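Local atomic coordinates of sorbitol dehydrogenase (Gluconobacter oxydans, PDB entry 5ITG), a protein that probably oxidises D-sorbitol to L-sorbose with a nicotinamide cofactor, as a member of the mannitol dehydrogenase family. Residues D323-N329 / K480-P484; N332-D337 / R397-I402; M1-E5 / G248-D252. One frame throughout, in Å; residues are numbered along the deposited sequence.

In the fold
Two of the three contacts fasten the ends of this two-domain chain; the third joins two helices next to the C-terminal one. The chain begins in interaction 3, where residues 1-5 close a long loop on 248-252, between helix 237-247 and strand 255-258 of the Rossmann part. The C-terminal helical part follows in series. Helix 324-338 serves twice there: its start meets the final residues in interaction 1, and its later turns meet the beginning of helix 400-412 in interaction 2, nested inside the loop closed by interaction 1. These two touch where Pro484 packs on Ser400 and Arg401, whereas interaction 3 lies about 50 Å from interaction 2, centre to centre.

Interaction 1: residues D323-N329 / K480-P484; sequences DSELLGN and KAAIP
Lys480 and Ile483 meet the start of helix 324-338 with different chemistries, a worked example of how a chain terminus is fastened by a closely packed patch, isoleucine against an asparagine amide, beside a more open charged one. The close patch belongs to Ile483, whose CB points toward the helix. Its CG1 and CG2 each lie 3.6 Å from Asn329 OD1, covering the amide oxygen with hydrocarbon, while CD1 runs on to within 3.8 Å of Glu325 CB. Asn329 offers its amide to the tail because its CG stands opposite the backbone N (chi1 -158°). The price is a buried OD1 with no polar partner in the model.

The polar side is built on a helix N-cap. Asp323, just ahead of the first turn, accepts from Leu326 N through OD1 at 3.1 Å in a nearly straight bond (165°), with a weaker bond from Glu325 N. Its OD2 receives Lys480 NZ on the syn side at 2.8 Å, with a weak second bond from NZ to OD1, and Tyr314 OH also bonds to OD2. The lysine, extended beyond CG, arrives from the opposite direction to the aspartate side chain but crosses Glu325 at about a right angle. Glu325 folds back at chi2 (66°), and its OE1 takes NZ on the anti side at 2.9 Å. One ammonium is thus shared by two carboxylates, which probably offset the cost of placing a positive charge beside a helix N terminus.

This polar flank grades into solvent: Asp323 is buried, Lys480 partly exposed and Glu325 exposed. Across to the helix start the exposed Pro484 packs more loosely, its CD 4.3 Å from Asn329 ND2; it rests instead on Phe404 and Ser400 of helix 400-412.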
loop_
_atom_site.group_PDB
_atom_site.type_symbol
_atom_site.label_atom_id
_atom_site.label_comp_id
_atom_site.label_asym_id
_atom_site.label_seq_id
_atom_site.Cartn_x
_atom_site.Cartn_y
_atom_site.Cartn_z
ATOM N N ASP A 323 -6.132 3.134 -24.754
ATOM C CA ASP A 323 -6.885 4.084 -25.563
ATOM C C ASP A 323 -5.952 5.267 -25.842
ATOM O O ASP A 323 -5.494 5.936 -24.915
ATOM C CB ASP A 323 -8.134 4.548 -24.799
ATOM C CG ASP A 323 -9.034 5.432 -25.632
ATOM O OD1 ASP A 323 -8.629 6.572 -25.934
ATOM O OD2 ASP A 323 -10.148 4.985 -25.993
ATOM N N SER A 324 -5.682 5.520 -27.119
ATOM C CA SER A 324 -4.778 6.595 -27.519
ATOM C C SER A 324 -5.127 7.967 -26.950
ATOM O O SER A 324 -4.240 8.703 -26.506
ATOM C CB SER A 324 -4.706 6.682 -29.050
ATOM O OG SER A 324 -3.774 7.674 -29.443
ATOM N N GLU A 325 -6.411 8.317 -26.962
ATOM C CA GLU A 325 -6.834 9.619 -26.452
ATOM C C GLU A 325 -6.763 9.719 -24.920
ATOM O O GLU A 325 -6.321 10.734 -24.388
ATOM C CB GLU A 325 -8.256 9.947 -26.936
ATOM C CG GLU A 325 -8.371 10.284 -28.433
ATOM C CD GLU A 325 -8.063 9.103 -29.350
ATOM O OE1 GLU A 325 -8.561 7.988 -29.078
ATOM O OE2 GLU A 325 -7.333 9.290 -30.350
ATOM N N LEU A 326 -7.199 8.678 -24.216
ATOM C CA LEU A 326 -7.160 8.699 -22.758
ATOM C C LEU A 326 -5.711 8.695 -22.264
ATOM O O LEU A 326 -5.393 9.306 -21.242
ATOM C CB LEU A 326 -7.905 7.492 -22.180
ATOM C CG LEU A 326 -9.385 7.365 -22.545
ATOM C CD1 LEU A 326 -9.986 6.161 -21.811
ATOM C CD2 LEU A 326 -10.113 8.633 -22.164
ATOM N N LEU A 327 -4.845 7.985 -22.983
ATOM C CA LEU A 327 -3.426 7.924 -22.644
ATOM C C LEU A 327 -2.778 9.289 -22.854
ATOM O O LEU A 327 -2.017 9.771 -22.010
ATOM C CB LEU A 327 -2.707 6.891 -23.518
ATOM C CG LEU A 327 -1.175 6.918 -23.426
ATOM C CD1 LEU A 327 -0.745 6.516 -22.026
ATOM C CD2 LEU A 327 -0.573 5.960 -24.454
ATOM N N GLY A 328 -3.063 9.906 -23.994
ATOM C CA GLY A 328 -2.497 11.213 -24.274
ATOM C C GLY A 328 -2.933 12.249 -23.249
ATOM O O GLY A 328 -2.134 13.093 -22.822
ATOM N N ASN A 329 -4.199 12.182 -22.847
ATOM C CA ASN A 329 -4.754 13.120 -21.871
ATOM C C ASN A 329 -4.072 12.929 -20.518
ATOM O O ASN A 329 -3.783 13.897 -19.822
ATOM C CB ASN A 329 -6.265 12.895 -21.736
ATOM C CG ASN A 329 -7.004 14.112 -21.187
ATOM O OD1 ASN A 329 -8.227 14.088 -21.058
ATOM N ND2 ASN A 329 -6.282 15.172 -20.880
ATOM N N LYS A 480 -14.456 11.844 -25.356
ATOM C CA LYS A 480 -13.260 12.186 -26.119
ATOM C C LYS A 480 -13.340 13.551 -26.787
ATOM O O LYS A 480 -12.327 14.227 -26.957
ATOM C CB LYS A 480 -12.957 11.109 -27.157
ATOM C CG LYS A 480 -12.560 9.786 -26.544
ATOM C CD LYS A 480 -12.100 8.809 -27.605
ATOM C CE LYS A 480 -11.483 7.573 -26.972
ATOM N NZ LYS A 480 -10.900 6.714 -28.035
ATOM N N ALA A 481 -14.549 13.963 -27.149
ATOM C CA ALA A 481 -14.750 15.254 -27.792
ATOM C C ALA A 481 -14.407 16.416 -26.853
ATOM O O ALA A 481 -14.138 17.527 -27.303
ATOM C CB ALA A 481 -16.194 15.378 -28.262
ATOM N N ALA A 482 -14.401 16.153 -25.549
ATOM C CA ALA A 482 -14.120 17.192 -24.563
ATOM C C ALA A 482 -12.664 17.268 -24.098
ATOM O O ALA A 482 -12.303 18.159 -23.329
ATOM C CB ALA A 482 -15.045 17.011 -23.353
ATOM N N ILE A 483 -11.835 16.343 -24.567
ATOM C CA ILE A 483 -10.426 16.313 -24.193
ATOM C C ILE A 483 -9.670 17.518 -24.754
ATOM O O ILE A 483 -9.679 17.754 -25.962
ATOM C CB ILE A 483 -9.735 15.033 -24.716
ATOM C CG1 ILE A 483 -10.310 13.806 -24.009
ATOM C CG2 ILE A 483 -8.208 15.146 -24.531
ATOM C CD1 ILE A 483 -9.740 12.485 -24.500
ATOM N N PRO A 484 -9.004 18.292 -23.879
ATOM C CA PRO A 484 -8.231 19.478 -24.263
ATOM C C PRO A 484 -7.112 19.146 -25.259
ATOM O O PRO A 484 -6.964 19.890 -26.253
ATOM C CB PRO A 484 -7.677 19.981 -22.926
ATOM C CG PRO A 484 -8.725 19.561 -21.941
ATOM C CD PRO A 484 -9.034 18.147 -22.409
ATOM O OXT PRO A 484 -6.389 18.153 -25.026
#

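Interaction 2: residues N332-D337 / R397-I402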
loop_
_atom_site.group_PDB
_atom_site.type_symbol
_atom_site.label_atom_id
_atom_site.label_comp_id
_atom_site.label_asym_id
_atom_site.label_seq_id
_atom_site.Cartn_x
_atom_site.Cartn_y
_atom_site.Cartn_z
ATOM N N ASN A 332 -0.614 14.405 -20.695
ATOM C CA ASN A 332 -0.684 15.865 -20.717
ATOM C C ASN A 332 -0.986 16.426 -19.328
ATOM O O ASN A 332 -0.455 17.471 -18.948
ATOM C CB ASN A 332 -1.741 16.346 -21.723
ATOM C CG ASN A 332 -1.369 16.009 -23.163
ATOM O OD1 ASN A 332 -0.196 15.772 -23.476
ATOM N ND2 ASN A 332 -2.362 16.005 -24.048
ATOM N N TYR A 333 -1.858 15.745 -18.589
ATOM C CA TYR A 333 -2.199 16.158 -17.221
ATOM C C TYR A 333 -0.933 16.061 -16.354
ATOM O O TYR A 333 -0.569 17.007 -15.662
ATOM C CB TYR A 333 -3.292 15.236 -16.663
ATOM C CG TYR A 333 -3.598 15.393 -15.177
ATOM C CD1 TYR A 333 -4.121 16.581 -14.667
ATOM C CD2 TYR A 333 -3.393 14.331 -14.290
ATOM C CE1 TYR A 333 -4.440 16.710 -13.298
ATOM C CE2 TYR A 333 -3.708 14.452 -12.921
ATOM C CZ TYR A 333 -4.232 15.644 -12.438
ATOM O OH TYR A 333 -4.551 15.765 -11.095
ATOM N N LEU A 334 -0.266 14.911 -16.390
ATOM C CA LEU A 334 0.945 14.738 -15.607
ATOM C C LEU A 334 2.052 15.716 -16.005
ATOM O O LEU A 334 2.680 16.326 -15.139
ATOM C CB LEU A 334 1.446 13.301 -15.722
ATOM C CG LEU A 334 0.508 12.264 -15.099
ATOM C CD1 LEU A 334 1.068 10.877 -15.362
ATOM C CD2 LEU A 334 0.371 12.504 -13.591
ATOM N N ASN A 335 2.279 15.885 -17.305
ATOM C CA ASN A 335 3.332 16.797 -17.783
ATOM C C ASN A 335 3.064 18.280 -17.584
ATOM O O ASN A 335 3.944 19.033 -17.161
ATOM C CB ASN A 335 3.602 16.588 -19.274
ATOM C CG ASN A 335 4.297 15.283 -19.563
ATOM O OD1 ASN A 335 5.114 14.816 -18.773
ATOM N ND2 ASN A 335 3.995 14.697 -20.712
ATOM N N LYS A 336 1.845 18.698 -17.887
ATOM C CA LYS A 336 1.492 20.110 -17.812
ATOM C C LYS A 336 0.891 20.641 -16.516
ATOM O O LYS A 336 1.069 21.818 -16.191
ATOM C CB LYS A 336 0.544 20.444 -18.963
ATOM C CG LYS A 336 1.039 19.965 -20.317
ATOM C CD LYS A 336 2.395 20.562 -20.671
ATOM C CE LYS A 336 2.972 19.905 -21.924
ATOM N NZ LYS A 336 4.375 20.350 -22.205
ATOM N N ASP A 337 0.178 19.794 -15.780
ATOM C CA ASP A 337 -0.467 20.240 -14.547
ATOM C C ASP A 337 0.180 19.799 -13.239
ATOM O O ASP A 337 0.325 20.600 -12.314
ATOM C CB ASP A 337 -1.936 19.797 -14.551
ATOM C CG ASP A 337 -2.660 20.227 -15.813
ATOM O OD1 ASP A 337 -2.667 21.439 -16.108
ATOM O OD2 ASP A 337 -3.213 19.359 -16.516
ATOM N N ARG A 397 -2.721 29.186 -13.748
ATOM C CA ARG A 397 -2.272 28.337 -14.845
ATOM C C ARG A 397 -3.471 27.759 -15.597
ATOM O O ARG A 397 -4.597 27.843 -15.119
ATOM C CB ARG A 397 -1.382 27.225 -14.289
ATOM C CG ARG A 397 -0.028 27.737 -13.809
ATOM C CD ARG A 397 0.565 26.863 -12.725
ATOM N NE ARG A 397 0.613 25.457 -13.105
ATOM C CZ ARG A 397 1.311 24.980 -14.129
ATOM N NH1 ARG A 397 2.028 25.797 -14.892
ATOM N NH2 ARG A 397 1.302 23.678 -14.383
ATOM N N ASP A 398 -3.231 27.183 -16.772
ATOM C CA ASP A 398 -4.305 26.608 -17.582
ATOM C C ASP A 398 -5.128 25.587 -16.799
ATOM O O ASP A 398 -4.578 24.676 -16.182
ATOM C CB ASP A 398 -3.732 25.954 -18.845
ATOM C CG ASP A 398 -4.811 25.337 -19.721
ATOM O OD1 ASP A 398 -5.841 26.002 -19.955
ATOM O OD2 ASP A 398 -4.630 24.190 -20.179
ATOM N N LEU A 399 -6.447 25.735 -16.850
ATOM C CA LEU A 399 -7.357 24.859 -16.117
ATOM C C LEU A 399 -8.061 23.820 -16.987
ATOM O O LEU A 399 -8.803 22.975 -16.478
ATOM C CB LEU A 399 -8.405 25.715 -15.400
ATOM C CG LEU A 399 -7.846 26.731 -14.395
ATOM C CD1 LEU A 399 -8.935 27.673 -13.915
ATOM C CD2 LEU A 399 -7.234 25.984 -13.234
ATOM N N SER A 400 -7.816 23.878 -18.290
ATOM C CA SER A 400 -8.442 22.972 -19.249
ATOM C C SER A 400 -8.489 21.499 -18.873
ATOM O O SER A 400 -9.569 20.918 -18.809
ATOM C CB SER A 400 -7.766 23.112 -20.617
ATOM O OG SER A 400 -7.968 24.416 -21.131
ATOM N N ARG A 401 -7.329 20.888 -18.632
ATOM C CA ARG A 401 -7.279 19.465 -18.291
ATOM C C ARG A 401 -7.814 19.178 -16.895
ATOM O O ARG A 401 -8.403 18.123 -16.650
ATOM C CB ARG A 401 -5.848 18.938 -18.419
ATOM C CG ARG A 401 -5.317 18.940 -19.854
ATOM C CD ARG A 401 -3.800 18.833 -19.865
ATOM N NE ARG A 401 -3.194 19.956 -19.152
ATOM C CZ ARG A 401 -3.009 21.168 -19.669
ATOM N NH1 ARG A 401 -3.372 21.424 -20.920
ATOM N NH2 ARG A 401 -2.483 22.134 -18.930
ATOM N N ILE A 402 -7.603 20.116 -15.979
ATOM C CA ILE A 402 -8.089 19.967 -14.619
ATOM C C ILE A 402 -9.619 19.959 -14.658
ATOM O O ILE A 402 -10.272 19.147 -13.983
ATOM C CB ILE A 402 -7.556 21.123 -13.726
ATOM C CG1 ILE A 402 -6.065 20.889 -13.449
ATOM C CG2 ILE A 402 -8.343 21.205 -12.410
ATOM C CD1 ILE A 402 -5.351 22.063 -12.824
HETATM O O HOH W 1 -5.334 22.134 -16.653
HETATM O O HOH W 2 -2.174 23.798 -15.301
#
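Arg401 against Asp337 is a knob-into-hole contact carrying a salt bridge to a buried carboxylate, set where the later turns of helix 324-338 meet the start of helix 400-412 in the helical C-terminal part. The hole is formed by Asn332, Tyr333, Lys336 and Asp337. Within it the guanidinium grips the carboxylate side-on: NE gives a bond to OD2 of Asp337 at 2.7 Å, and NH2 another to OD1 at 2.9 Å. The two planes are only 15° apart, yet both nitrogens stand some 30° out of the carboxylate plane, on the syn sides of the oxygens. A bend at chi3 (-60°) brings the head round to this position. Lys336 then lays its aliphatic root over one guanidinium face, its CB 3.5 Å from Arg401 NH2, and Asn332 CB touches Arg401 CD at 3.7 Å.

The third nitrogen also has a mate, since Arg401 NH1 forms a salt bridge with Asp398 OD2 at 3.1 Å. Asp398, ahead of the turn into the helix, makes a weak capping bond from Ser400 N to its OD1, which also accepts from Ser400 OG at 2.9 Å. A water donates to both Asp337 OD1 and Asp398 O and accepts from Ile402 N. Arg397 adds a weak, bent bond from NH2 to Lys336 O. On the apolar flank, Ile402 CG1 lies at the edge of the Tyr333 ring.

With one arginine held between two aspartates, and a water donating to OD1, the buried carboxylate of Asp337 is likely to stay ionised.

Interaction 3: residues M1-E5 / G248-D252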
loop_
_atom_site.group_PDB
_atom_site.type_symbol
_atom_site.label_atom_id
_atom_site.label_comp_id
_atom_site.label_asym_id
_atom_site.label_seq_id
_atom_site.Cartn_x
_atom_site.Cartn_y
_atom_site.Cartn_z
HETATM N N MSE A 1 7.971 -30.215 -8.758
HETATM C CA MSE A 1 8.543 -30.754 -7.491
HETATM C C MSE A 1 8.103 -29.909 -6.300
HETATM O O MSE A 1 7.885 -28.704 -6.431
HETATM C CB MSE A 1 10.072 -30.774 -7.566
HETATM C CG MSE A 1 10.723 -29.402 -7.510
HETATM SE SE MSE A 1 12.640 -29.487 -7.728
HETATM C CE MSE A 1 13.102 -30.360 -6.069
ATOM N N ILE A 2 7.974 -30.543 -5.142
ATOM C CA ILE A 2 7.563 -29.835 -3.938
ATOM C C ILE A 2 8.693 -28.930 -3.453
ATOM O O ILE A 2 9.863 -29.171 -3.749
ATOM C CB ILE A 2 7.181 -30.820 -2.813
ATOM C CG1 ILE A 2 6.153 -31.830 -3.333
ATOM C CG2 ILE A 2 6.590 -30.056 -1.633
ATOM C CD1 ILE A 2 5.700 -32.838 -2.295
ATOM N N THR A 3 8.339 -27.882 -2.716
ATOM C CA THR A 3 9.331 -26.944 -2.205
ATOM C C THR A 3 9.797 -27.318 -0.804
ATOM O O THR A 3 9.016 -27.307 0.144
ATOM C CB THR A 3 8.775 -25.505 -2.166
ATOM O OG1 THR A 3 8.354 -25.115 -3.480
ATOM C CG2 THR A 3 9.843 -24.536 -1.678
ATOM N N ARG A 4 11.078 -27.646 -0.686
ATOM C CA ARG A 4 11.665 -28.012 0.596
ATOM C C ARG A 4 13.111 -27.544 0.697
ATOM O O ARG A 4 13.760 -27.272 -0.309
ATOM C CB ARG A 4 11.593 -29.529 0.807
ATOM C CG ARG A 4 10.247 -30.011 1.336
ATOM C CD ARG A 4 10.267 -31.502 1.650
ATOM N NE ARG A 4 10.049 -32.330 0.466
ATOM C CZ ARG A 4 8.863 -32.523 -0.103
ATOM N NH1 ARG A 4 7.779 -31.948 0.404
ATOM N NH2 ARG A 4 8.758 -33.292 -1.178
ATOM N N GLU A 5 13.606 -27.454 1.925
ATOM C CA GLU A 5 14.972 -27.012 2.174
ATOM C C GLU A 5 15.989 -27.871 1.428
ATOM O O GLU A 5 16.958 -27.359 0.873
ATOM C CB GLU A 5 15.256 -27.052 3.678
ATOM C CG GLU A 5 16.596 -26.467 4.088
ATOM C CD GLU A 5 16.759 -26.410 5.598
ATOM O OE1 GLU A 5 16.707 -27.481 6.242
ATOM O OE2 GLU A 5 16.935 -25.297 6.139
ATOM N N GLY A 248 6.498 -24.871 -12.386
ATOM C CA GLY A 248 6.863 -26.276 -12.308
ATOM C C GLY A 248 7.114 -26.710 -10.877
ATOM O O GLY A 248 7.689 -27.774 -10.632
ATOM N N LEU A 249 6.667 -25.887 -9.931
ATOM C CA LEU A 249 6.847 -26.157 -8.509
ATOM C C LEU A 249 5.521 -26.443 -7.820
ATOM O O LEU A 249 4.528 -25.759 -8.064
ATOM C CB LEU A 249 7.503 -24.952 -7.831
ATOM C CG LEU A 249 8.839 -24.465 -8.394
ATOM C CD1 LEU A 249 9.183 -23.113 -7.782
ATOM C CD2 LEU A 249 9.930 -25.488 -8.102
ATOM N N ASP A 250 5.506 -27.453 -6.957
ATOM C CA ASP A 250 4.292 -27.796 -6.225
ATOM C C ASP A 250 4.267 -26.948 -4.959
ATOM O O ASP A 250 4.447 -27.447 -3.849
ATOM C CB ASP A 250 4.283 -29.286 -5.869
ATOM C CG ASP A 250 3.057 -29.684 -5.067
ATOM O OD1 ASP A 250 1.928 -29.437 -5.542
ATOM O OD2 ASP A 250 3.224 -30.247 -3.962
ATOM N N ASP A 251 4.042 -25.653 -5.146
ATOM C CA ASP A 251 4.017 -24.701 -4.051
ATOM C C ASP A 251 2.631 -24.584 -3.435
ATOM O O ASP A 251 1.649 -24.416 -4.143
ATOM C CB ASP A 251 4.458 -23.331 -4.568
ATOM C CG ASP A 251 4.798 -22.361 -3.453
ATOM O OD1 ASP A 251 4.514 -22.668 -2.274
ATOM O OD2 ASP A 251 5.349 -21.283 -3.765
ATOM N N ASP A 252 2.557 -24.679 -2.113
ATOM C CA ASP A 252 1.282 -24.541 -1.418
ATOM C C ASP A 252 0.973 -23.064 -1.160
ATOM O O ASP A 252 -0.186 -22.684 -0.974
ATOM C CB ASP A 252 1.319 -25.283 -0.082
ATOM C CG ASP A 252 1.001 -26.755 -0.227
ATOM O OD1 ASP A 252 -0.143 -27.073 -0.604
ATOM O OD2 ASP A 252 1.891 -27.591 0.030
#
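Met1, modelled as selenomethionine, joins the turn at Gly248-Asp252 mainly through its backbone. Asp250 N donates to Met1 O at 2.7 Å in an almost straight bond (172°), although the donor sits 51° above the carbonyl plane. Met1 N gives a weak bond to Gly248 O, and Met1 CG lies beside Leu249 CD2 at 4.0 Å, the two side chains pointing the same way.

Ile2 runs alongside Asp250. Its CB lies 4.2 Å from Asp250 OD2; from there CG1, set beside the backbone N (chi1 -52°), comes closer, 3.4 Å from that oxygen, while the CG2 branch meets Asp250 O at 4.0 Å. At the tip, CD1 stays 4.0 Å from Asp250 OD2 and also reaches the edge of the Arg4 guanidinium. Asp250 is the centre of an inverse gamma turn, closed by a weak bond from Asp251 N to Leu249 O, on the link between helix 237-247 and strand 255-258 of the Rossmann domain. An alanine in place of Ile2 removes CG1, CG2 and CD1, which would probably uncover one flank of the Asp250 carboxylate and let that group turn.

At the end of the turn, Asp251 bonds through OD2 to Ser83 OG, joining the link to strand 82-87. Thr3 is buried nearby against Leu81, and its OG1 approaches Leu249 CB at 4.4 Å with no polar partner in the model.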